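Local coordinates for 5-formyltetrahydrofolate cyclo-ligase family protein (Bacillus anthracis, PDB 2JCB) that probably catalyses the ATP-dependent conversion of 5-formyltetrahydrofolate to 5,10-methenyltetrahydrofolate, and binds ADP and magnesium, at residues 49-58 against 73-84. Sequence-based numbering, arbitrary orientation.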
ATOM      1  N   TRP A  49      -3.082  -9.730  10.532  1.00 31.61           N
ATOM      2  CA  TRP A  49      -3.070  -8.510  11.376  1.00 31.20           C
ATOM      3  C   TRP A  49      -2.866  -8.855  12.832  1.00 31.37           C
ATOM      4  O   TRP A  49      -1.951  -8.361  13.494  1.00 30.49           O
ATOM      5  CB  TRP A  49      -4.390  -7.717  11.208  1.00 31.13           C
ATOM      6  CG  TRP A  49      -4.509  -6.565  12.193  1.00 30.77           C
ATOM      7  CD1 TRP A  49      -5.055  -6.601  13.430  1.00 31.37           C
ATOM      8  CD2 TRP A  49      -3.961  -5.242  12.027  1.00 30.83           C
ATOM      9  NE1 TRP A  49      -4.939  -5.363  14.041  1.00 33.92           N
ATOM     10  CE2 TRP A  49      -4.277  -4.511  13.188  1.00 31.33           C
ATOM     11  CE3 TRP A  49      -3.273  -4.611  10.980  1.00 30.64           C
ATOM     12  CZ2 TRP A  49      -3.901  -3.151  13.360  1.00 30.43           C
ATOM     13  CZ3 TRP A  49      -2.894  -3.260  11.137  1.00 32.20           C
ATOM     14  CH2 TRP A  49      -3.197  -2.563  12.331  1.00 31.58           C
ATOM     15  N   ALA A  50      -3.732  -9.747  13.328  1.00 30.31           N
ATOM     16  CA  ALA A  50      -3.708 -10.110  14.707  1.00 30.36           C
ATOM     17  C   ALA A  50      -2.322 -10.605  15.108  1.00 31.13           C
ATOM     18  O   ALA A  50      -1.829 -10.265  16.175  1.00 31.40           O
ATOM     19  CB  ALA A  50      -4.770 -11.174  14.972  1.00 30.50           C
ATOM     20  N   GLU A  51      -1.696 -11.392  14.234  1.00 30.35           N
ATOM     21  CA  GLU A  51      -0.423 -12.036  14.554  1.00 30.57           C
ATOM     22  C   GLU A  51       0.854 -11.186  14.347  1.00 30.40           C
ATOM     23  O   GLU A  51       1.920 -11.516  14.955  1.00 30.04           O
ATOM     24  CB  GLU A  51      -0.288 -13.356  13.798  1.00 30.11           C
ATOM     25  CG  GLU A  51      -1.242 -14.413  14.327  1.00 32.21           C
ATOM     26  CD  GLU A  51      -1.119 -15.731  13.586  1.00 36.50           C
ATOM     27  OE1 GLU A  51      -0.414 -15.777  12.554  1.00 39.87           O
ATOM     28  OE2 GLU A  51      -1.730 -16.721  14.044  1.00 39.75           O
ATOM     29  N   ALA A  52       0.737 -10.115  13.559  1.00 30.47           N
ATOM     30  CA  ALA A  52       1.916  -9.309  13.164  1.00 31.28           C
ATOM     31  C   ALA A  52       2.373  -8.533  14.374  1.00 30.80           C
ATOM     32  O   ALA A  52       1.557  -7.894  15.061  1.00 31.75           O
ATOM     33  CB  ALA A  52       1.587  -8.332  12.099  1.00 31.09           C
ATOM     34  N   LYS A  53       3.663  -8.605  14.668  1.00 30.85           N
ATOM     35  CA  LYS A  53       4.147  -7.749  15.688  1.00 30.58           C
ATOM     36  C   LYS A  53       4.783  -6.474  15.124  1.00 29.71           C
ATOM     37  O   LYS A  53       4.873  -5.493  15.835  1.00 30.74           O
ATOM     38  CB  LYS A  53       5.086  -8.501  16.619  1.00 31.71           C
ATOM     39  CG  LYS A  53       4.393  -9.587  17.500  1.00 35.40           C
ATOM     40  CD  LYS A  53       3.004  -9.133  17.995  1.00 37.71           C
ATOM     41  CE  LYS A  53       2.366 -10.102  19.039  1.00 39.44           C
ATOM     42  NZ  LYS A  53       0.898 -10.244  18.707  1.00 43.52           N
ATOM     43  N   THR A  54       5.183  -6.515  13.852  1.00 29.74           N
ATOM     44  CA  THR A  54       5.682  -5.332  13.118  1.00 27.74           C
ATOM     45  C   THR A  54       4.962  -5.266  11.804  1.00 28.94           C
ATOM     46  O   THR A  54       4.988  -6.228  11.044  1.00 29.22           O
ATOM     47  CB  THR A  54       7.209  -5.418  12.849  1.00 27.86           C
ATOM     48  OG1 THR A  54       7.917  -5.543  14.083  1.00 29.52           O
ATOM     49  CG2 THR A  54       7.748  -4.158  12.162  1.00 30.50           C
ATOM     50  N   ILE A  55       4.398  -4.091  11.519  1.00 28.18           N
ATOM     51  CA  ILE A  55       3.653  -3.889  10.325  1.00 28.16           C
ATOM     52  C   ILE A  55       4.296  -2.715   9.564  1.00 29.23           C
ATOM     53  O   ILE A  55       4.570  -1.684  10.179  1.00 30.96           O
ATOM     54  CB  ILE A  55       2.176  -3.606  10.624  1.00 29.37           C
ATOM     55  CG1 ILE A  55       1.544  -4.854  11.290  1.00 31.66           C
ATOM     56  CG2 ILE A  55       1.522  -3.284   9.312  1.00 31.83           C
ATOM     57  CD1 ILE A  55       0.234  -4.656  11.876  1.00 37.96           C
ATOM     58  N   GLY A  56       4.429  -2.893   8.252  1.00 28.96           N
ATOM     59  CA  GLY A  56       4.934  -1.886   7.278  1.00 27.42           C
ATOM     60  C   GLY A  56       3.689  -1.318   6.575  1.00 29.25           C
ATOM     61  O   GLY A  56       2.800  -2.080   6.126  1.00 29.10           O
ATOM     62  N   ILE A  57       3.622   0.015   6.475  1.00 29.31           N
ATOM     63  CA  ILE A  57       2.436   0.651   5.869  1.00 30.15           C
ATOM     64  C   ILE A  57       2.861   2.000   5.276  1.00 29.05           C
ATOM     65  O   ILE A  57       3.931   2.507   5.594  1.00 29.82           O
ATOM     66  CB  ILE A  57       1.334   0.877   6.931  1.00 29.71           C
ATOM     67  CG1 ILE A  57      -0.018   1.290   6.332  1.00 30.24           C
ATOM     68  CG2 ILE A  57       1.839   1.772   8.176  1.00 31.45           C
ATOM     69  CD1 ILE A  57      -1.160   1.059   7.306  1.00 31.12           C
ATOM     70  N   THR A  58       2.011   2.524   4.413  1.00 30.54           N
ATOM     71  CA  THR A  58       2.243   3.885   3.806  1.00 30.67           C
ATOM     72  C   THR A  58       1.271   4.880   4.463  1.00 29.87           C
ATOM     73  O   THR A  58       0.287   4.490   5.124  1.00 32.29           O
ATOM     74  CB  THR A  58       2.097   3.914   2.283  1.00 31.29           C
ATOM     75  OG1 THR A  58       0.749   3.577   1.918  1.00 34.30           O
ATOM     76  CG2 THR A  58       3.144   2.990   1.669  1.00 34.08           C
ATOM     77  N   LYS A  73      -4.321   2.224  15.480  1.00 32.54           N
ATOM     78  CA  LYS A  73      -4.770   0.918  16.010  1.00 32.58           C
ATOM     79  C   LYS A  73      -3.554   0.053  16.311  1.00 31.71           C
ATOM     80  O   LYS A  73      -3.474  -0.546  17.358  1.00 31.65           O
ATOM     81  CB  LYS A  73      -5.626   0.201  14.943  1.00 32.28           C
ATOM     82  CG  LYS A  73      -6.360  -1.092  15.410  1.00 34.49           C
ATOM     83  CD  LYS A  73      -7.406  -0.794  16.418  1.00 36.46           C
ATOM     84  CE  LYS A  73      -8.461  -1.884  16.461  1.00 35.36           C
ATOM     85  NZ  LYS A  73      -9.614  -1.332  17.251  1.00 43.30           N
ATOM     86  N   ALA A  74      -2.618  -0.030  15.368  1.00 30.75           N
ATOM     87  CA  ALA A  74      -1.385  -0.777  15.582  1.00 29.91           C
ATOM     88  C   ALA A  74      -0.650  -0.302  16.839  1.00 30.60           C
ATOM     89  O   ALA A  74      -0.256  -1.113  17.718  1.00 30.74           O
ATOM     90  CB  ALA A  74      -0.474  -0.740  14.309  1.00 30.02           C
ATOM     91  N   TRP A  75      -0.480   1.022  16.962  1.00 30.67           N
ATOM     92  CA  TRP A  75       0.131   1.584  18.173  1.00 30.31           C
ATOM     93  C   TRP A  75      -0.623   1.161  19.435  1.00 32.45           C
ATOM     94  O   TRP A  75      -0.014   0.749  20.414  1.00 31.38           O
ATOM     95  CB  TRP A  75       0.218   3.091  18.130  1.00 30.61           C
ATOM     96  CG  TRP A  75       1.265   3.619  17.191  1.00 31.13           C
ATOM     97  CD1 TRP A  75       2.413   2.999  16.798  1.00 31.89           C
ATOM     98  CD2 TRP A  75       1.274   4.914  16.584  1.00 31.85           C
ATOM     99  NE1 TRP A  75       3.130   3.820  15.971  1.00 33.65           N
ATOM    100  CE2 TRP A  75       2.459   5.011  15.830  1.00 31.95           C
ATOM    101  CE3 TRP A  75       0.404   6.016  16.633  1.00 32.09           C
ATOM    102  CZ2 TRP A  75       2.792   6.160  15.086  1.00 31.10           C
ATOM    103  CZ3 TRP A  75       0.727   7.149  15.883  1.00 32.18           C
ATOM    104  CH2 TRP A  75       1.911   7.212  15.126  1.00 31.33           C
ATOM    105  N   LYS A  76      -1.954   1.230  19.370  1.00 33.14           N
ATOM    106  CA  LYS A  76      -2.797   0.879  20.506  1.00 34.46           C
ATOM    107  C   LYS A  76      -2.622  -0.587  20.938  1.00 34.33           C
ATOM    108  O   LYS A  76      -2.635  -0.895  22.138  1.00 34.93           O
ATOM    109  CB  LYS A  76      -4.251   1.170  20.172  1.00 33.24           C
ATOM    110  CG  LYS A  76      -5.157   1.210  21.392  1.00 37.13           C
ATOM    111  CD  LYS A  76      -6.586   0.987  20.964  1.00 40.01           C
ATOM    112  CE  LYS A  76      -7.506   1.059  22.189  1.00 44.36           C
ATOM    113  NZ  LYS A  76      -8.913   0.796  21.766  1.00 47.07           N
ATOM    114  N   GLU A  77      -2.436  -1.452  19.946  1.00 34.48           N
ATOM    115  CA  GLU A  77      -2.260  -2.895  20.110  1.00 34.22           C
ATOM    116  C   GLU A  77      -0.814  -3.303  20.460  1.00 33.83           C
ATOM    117  O   GLU A  77      -0.518  -4.486  20.640  1.00 33.42           O
ATOM    118  CB  GLU A  77      -2.804  -3.617  18.857  1.00 34.02           C
ATOM    119  CG  GLU A  77      -4.314  -3.418  18.769  1.00 35.65           C
ATOM    120  CD  GLU A  77      -5.015  -4.208  17.716  1.00 40.69           C
ATOM    121  OE1 GLU A  77      -4.376  -4.621  16.748  1.00 43.56           O
ATOM    122  OE2 GLU A  77      -6.248  -4.377  17.833  1.00 44.41           O
ATOM    123  N   GLY A  78       0.084  -2.325  20.552  1.00 32.88           N
ATOM    124  CA  GLY A  78       1.481  -2.603  20.859  1.00 31.49           C
ATOM    125  C   GLY A  78       2.289  -3.104  19.665  1.00 30.59           C
ATOM    126  O   GLY A  78       3.394  -3.647  19.886  1.00 33.49           O
ATOM    127  N   LYS A  79       1.792  -2.919  18.432  1.00 30.23           N
ATOM    128  CA  LYS A  79       2.547  -3.376  17.296  1.00 26.98           C
ATOM    129  C   LYS A  79       3.549  -2.282  16.942  1.00 28.24           C
ATOM    130  O   LYS A  79       3.255  -1.106  17.169  1.00 30.36           O
ATOM    131  CB  LYS A  79       1.625  -3.593  16.085  1.00 26.16           C
ATOM    132  CG  LYS A  79       0.497  -4.582  16.393  1.00 26.45           C
ATOM    133  CD  LYS A  79      -0.246  -4.816  15.082  1.00 29.35           C
ATOM    134  CE  LYS A  79      -1.473  -5.687  15.280  1.00 29.93           C
ATOM    135  NZ  LYS A  79      -1.119  -7.036  15.791  1.00 31.64           N
ATOM    136  N   ARG A  80       4.681  -2.663  16.349  1.00 27.39           N
ATOM    137  CA  ARG A  80       5.680  -1.706  15.887  1.00 27.55           C
ATOM    138  C   ARG A  80       5.232  -1.326  14.497  1.00 28.90           C
ATOM    139  O   ARG A  80       4.814  -2.190  13.736  1.00 30.42           O
ATOM    140  CB  ARG A  80       7.056  -2.372  15.833  1.00 29.61           C
ATOM    141  CG  ARG A  80       8.124  -1.535  15.223  1.00 33.14           C
ATOM    142  CD  ARG A  80       9.486  -2.075  15.562  1.00 35.56           C
ATOM    143  NE  ARG A  80       9.702  -3.380  14.948  1.00 36.23           N
ATOM    144  CZ  ARG A  80      10.878  -3.998  14.911  1.00 37.60           C
ATOM    145  NH1 ARG A  80      11.935  -3.416  15.455  1.00 34.07           N
ATOM    146  NH2 ARG A  80      10.994  -5.184  14.300  1.00 37.64           N
ATOM    147  N   VAL A  81       5.288  -0.027  14.203  1.00 27.64           N
ATOM    148  CA  VAL A  81       4.839   0.490  12.916  1.00 26.19           C
ATOM    149  C   VAL A  81       6.049   1.058  12.164  1.00 27.22           C
ATOM    150  O   VAL A  81       6.816   1.842  12.718  1.00 27.04           O
ATOM    151  CB  VAL A  81       3.790   1.623  13.091  1.00 26.80           C
ATOM    152  CG1 VAL A  81       3.506   2.267  11.782  1.00 27.58           C
ATOM    153  CG2 VAL A  81       2.460   1.086  13.613  1.00 27.96           C
ATOM    154  N   VAL A  82       6.205   0.609  10.925  1.00 25.84           N
ATOM    155  CA  VAL A  82       7.278   1.111  10.007  1.00 26.95           C
ATOM    156  C   VAL A  82       6.688   1.686   8.718  1.00 28.74           C
ATOM    157  O   VAL A  82       5.805   1.088   8.087  1.00 29.51           O
ATOM    158  CB  VAL A  82       8.446   0.099   9.753  1.00 27.80           C
ATOM    159  CG1 VAL A  82       9.063  -0.339  11.060  1.00 24.84           C
ATOM    160  CG2 VAL A  82       7.982  -1.103   8.946  1.00 28.18           C
ATOM    161  N   VAL A  83       7.225   2.838   8.294  1.00 28.94           N
ATOM    162  CA  VAL A  83       6.745   3.544   7.091  1.00 27.57           C
ATOM    163  C   VAL A  83       7.962   3.864   6.181  1.00 28.23           C
ATOM    164  O   VAL A  83       9.085   4.015   6.699  1.00 28.45           O
ATOM    165  CB  VAL A  83       6.047   4.857   7.518  1.00 28.97           C
ATOM    166  CG1 VAL A  83       4.737   4.527   8.266  1.00 29.80           C
ATOM    167  CG2 VAL A  83       6.955   5.665   8.510  1.00 26.04           C
ATOM    168  N   PRO A  84       7.745   3.918   4.859  1.00 27.40           N
ATOM    169  CA  PRO A  84       8.920   4.031   3.988  1.00 28.49           C
ATOM    170  C   PRO A  84       9.421   5.450   3.746  1.00 28.38           C
ATOM    171  O   PRO A  84       8.645   6.386   3.611  1.00 27.22           O
ATOM    172  CB  PRO A  84       8.430   3.436   2.661  1.00 29.62           C
ATOM    173  CG  PRO A  84       6.961   3.721   2.651  1.00 28.17           C
ATOM    174  CD  PRO A  84       6.489   3.787   4.074  1.00 28.28           C
TER
HETATM  175  O   HOH W   1      -0.431  -7.165  18.526  1.00 33.95           O
HETATM  176  O   HOH W   2       5.179  -5.583  18.774  1.00 36.03           O
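Backbone bonds running alternately between K53-I57 and R80-V82 identify neighbouring parallel strands, with axes 22° apart; they are the two strands of a right-handed β-α-β unit whose crossover contains helix 68-76, within the mixed Rossmann-like sheet. R80 N donates to K53 O, I55 N to R80 O, V82 N to I55 O and I57 N to V82 O, each at 2.9 Å. CA-H...O contacts, such as G56 CA to V82 O at 3.2 Å, fill in the ladder.

On the sheet face carrying T54 and V82, the R80 guanidinium turns its edge to T54 OG1. NE lies 2.9 Å and NH2 3.1 Å from this one oxygen, which sits near the guanidinium plane. T54 CG2, anti to the backbone N, comes up to V82 CG1; R80 NH2 also bridges to E126.

Ahead of both strands, K79 runs over one face of the W49 indole beside I55 CD1. Its CE stands 3.8 Å from the five-membered ring centroid, a CH-pi contact, and NZ stands over the same ring face, a cation-pi geometry. Helix 68-76 meets the same indole obliquely through K73 CG and A74 CB, while W49 NE1 gives E77 OE1 a bent bond (134°) on the carboxylate's syn side.

A final bend in the K79 chain (chi4 -62°) brings NZ to W49 O in the last turn of helix 47-51 and to A52 O just past its end. It donates to W49 O at 2.8 Å and, in the carbonyl plane, to A52 O at 2.9 Å; A52 N reaches W49 O from the opposite face.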